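Local coordinates for cellulosomal scaffoldin adaptor protein B (Acetivibrio cellulolyticus, PDB 3BWZ) that serves as an adaptor scaffoldin of the cellulosome, this chain being a type II cohesin module that probably binds a dockerin, with part of its linker, at residues Glu123-Ile128 / Leu167-Ala172. Sequence-based numbering, arbitrary orientation.
Sequences EETSSI and LDMIKA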
loop_
_atom_site.group_PDB
_atom_site.type_symbol
_atom_site.label_atom_id
_atom_site.label_comp_id
_atom_site.label_asym_id
_atom_site.label_seq_id
_atom_site.Cartn_x
_atom_site.Cartn_y
_atom_site.Cartn_z
ATOM N N GLU A 123 16.577 -14.780 3.995
ATOM C CA GLU A 123 15.568 -15.626 4.567
ATOM C C GLU A 123 15.485 -15.413 6.067
ATOM O O GLU A 123 16.223 -16.005 6.840
ATOM C CB GLU A 123 15.901 -17.078 4.222
ATOM C CG GLU A 123 14.816 -18.078 4.509
ATOM C CD GLU A 123 13.676 -18.028 3.562
ATOM O OE1 GLU A 123 12.714 -18.788 3.757
ATOM O OE2 GLU A 123 13.709 -17.220 2.615
ATOM N N GLU A 124 14.609 -14.509 6.465
ATOM C CA GLU A 124 14.469 -14.062 7.832
ATOM C C GLU A 124 13.038 -13.594 8.024
ATOM O O GLU A 124 12.502 -12.909 7.158
ATOM C CB GLU A 124 15.434 -12.878 8.031
ATOM C CG GLU A 124 15.431 -12.091 9.311
ATOM C CD GLU A 124 16.483 -10.967 9.241
ATOM O OE1 GLU A 124 16.290 -9.937 9.900
ATOM O OE2 GLU A 124 17.458 -11.119 8.466
ATOM N N THR A 125 12.456 -13.858 9.180
ATOM C CA THR A 125 11.134 -13.359 9.488
ATOM C C THR A 125 11.174 -11.833 9.430
ATOM O O THR A 125 12.047 -11.210 10.034
ATOM C CB THR A 125 10.709 -13.807 10.893
ATOM O OG1 THR A 125 10.915 -15.220 10.997
ATOM C CG2 THR A 125 9.246 -13.440 11.178
ATOM N N SER A 126 10.220 -11.213 8.757
ATOM C CA SER A 126 10.259 -9.772 8.566
ATOM C C SER A 126 8.854 -9.227 8.306
ATOM O O SER A 126 7.997 -9.892 7.740
ATOM C CB SER A 126 11.180 -9.487 7.377
ATOM O OG SER A 126 11.605 -8.130 7.327
ATOM N N SER A 127 8.665 -7.981 8.679
ATOM C CA SER A 127 7.367 -7.315 8.619
ATOM C C SER A 127 7.308 -6.234 7.559
ATOM O O SER A 127 8.277 -5.486 7.371
ATOM C CB SER A 127 7.078 -6.647 9.956
ATOM O OG SER A 127 6.930 -7.639 10.936
ATOM N N ILE A 128 6.155 -6.123 6.903
ATOM C CA ILE A 128 5.825 -5.016 6.030
ATOM C C ILE A 128 4.688 -4.292 6.749
ATOM O O ILE A 128 3.623 -4.865 6.976
ATOM C CB ILE A 128 5.400 -5.510 4.617
ATOM C CG1 ILE A 128 6.552 -6.298 3.952
ATOM C CG2 ILE A 128 4.999 -4.331 3.736
ATOM C CD1 ILE A 128 6.048 -7.224 2.850
ATOM N N LEU A 167 7.644 -16.180 8.831
ATOM C CA LEU A 167 7.524 -16.691 10.187
ATOM C C LEU A 167 8.014 -18.137 10.202
ATOM O O LEU A 167 8.825 -18.516 11.041
ATOM C CB LEU A 167 6.070 -16.561 10.695
ATOM C CG LEU A 167 5.718 -16.622 12.165
ATOM C CD1 LEU A 167 5.870 -17.998 12.718
ATOM C CD2 LEU A 167 6.429 -15.525 12.970
ATOM N N ASP A 168 7.481 -18.947 9.287
ATOM C CA ASP A 168 8.030 -20.260 8.955
ATOM C C ASP A 168 8.893 -20.102 7.710
ATOM O O ASP A 168 8.530 -19.364 6.796
ATOM C CB ASP A 168 6.920 -21.247 8.676
ATOM C CG ASP A 168 6.015 -21.404 9.855
ATOM O OD1 ASP A 168 6.424 -21.769 10.956
ATOM O OD2 ASP A 168 4.803 -21.058 9.689
ATOM N N MET A 169 10.022 -20.807 7.691
ATOM C CA MET A 169 10.990 -20.740 6.604
ATOM C C MET A 169 11.363 -22.133 6.143
ATOM O O MET A 169 11.419 -23.072 6.942
ATOM C CB MET A 169 12.244 -20.037 7.099
ATOM C CG MET A 169 12.053 -18.540 7.121
ATOM S SD MET A 169 13.357 -17.674 7.984
ATOM C CE MET A 169 12.867 -18.020 9.679
ATOM N N ILE A 170 11.604 -22.280 4.840
ATOM C CA ILE A 170 12.111 -23.536 4.295
ATOM C C ILE A 170 13.629 -23.414 4.349
ATOM O O ILE A 170 14.286 -22.947 3.424
ATOM C CB ILE A 170 11.577 -23.852 2.882
ATOM C CG1 ILE A 170 10.077 -24.223 2.912
ATOM C CG2 ILE A 170 12.266 -25.086 2.319
ATOM C CD1 ILE A 170 9.095 -23.155 3.305
ATOM N N LYS A 171 14.153 -23.832 5.483
ATOM C CA LYS A 171 15.555 -23.666 5.831
ATOM C C LYS A 171 15.891 -24.776 6.798
ATOM O O LYS A 171 15.342 -24.827 7.882
ATOM C CB LYS A 171 15.766 -22.305 6.495
ATOM C CG LYS A 171 15.895 -21.140 5.533
ATOM C CD LYS A 171 17.175 -21.185 4.695
ATOM C CE LYS A 171 16.990 -21.847 3.327
ATOM N NZ LYS A 171 18.248 -21.737 2.528
ATOM N N ALA A 172 16.789 -25.673 6.403
ATOM C CA ALA A 172 17.105 -26.838 7.243
ATOM C C ALA A 172 17.888 -26.383 8.452
ATOM O O ALA A 172 18.925 -25.735 8.295
ATOM C CB ALA A 172 17.882 -27.868 6.435
HETATM O O HOH W 1 10.206 -17.112 12.877
#
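Glu123 and Met169 run antiparallel alongside one another where the C-terminal tail of this type II cohesin module leaves the beta-sandwich and passes the loop leading into strand 126-130. That strand pairs antiparallel with strand 158-165; beyond the pairing the tail, 167-172, takes an extended, linker-like course, roughly antiparallel to 123-125. Met169 and Lys171 were each modelled in two conformations, and their contacts here belong to one of them. Glu123 has CG anti to its own N (chi1 -169°) and then bends at chi2, which brings OE1 beside the CB-CG part of Met169, 3.4 Å from CG. Farther along, the sulfur SD sits 3.5 Å from the carbonyl oxygen O of Glu123. The bend at chi3 (-77°) brings Met169 CE to 3.7 Å from Thr125 OG1, the two side chains being nearly perpendicular. About a right angle away round Glu123 CG from the methionine, Lys171 CG comes within 3.4 Å; in this copy Lys171 NZ stays 6.4 Å from Glu123 OE1, too far for a salt bridge. The Thr125 and Leu167 side chains extend in the same direction, next to each other, methyl CG2 against CD2 at 3.9 Å. No direct hydrogen bond joins the two segments. Thr125 OG1 instead bonds the carbonyl oxygen of Asn166, and a water links the segments, donating to Thr125 OG1 (2.8 Å) and to Leu167 O (2.7 Å).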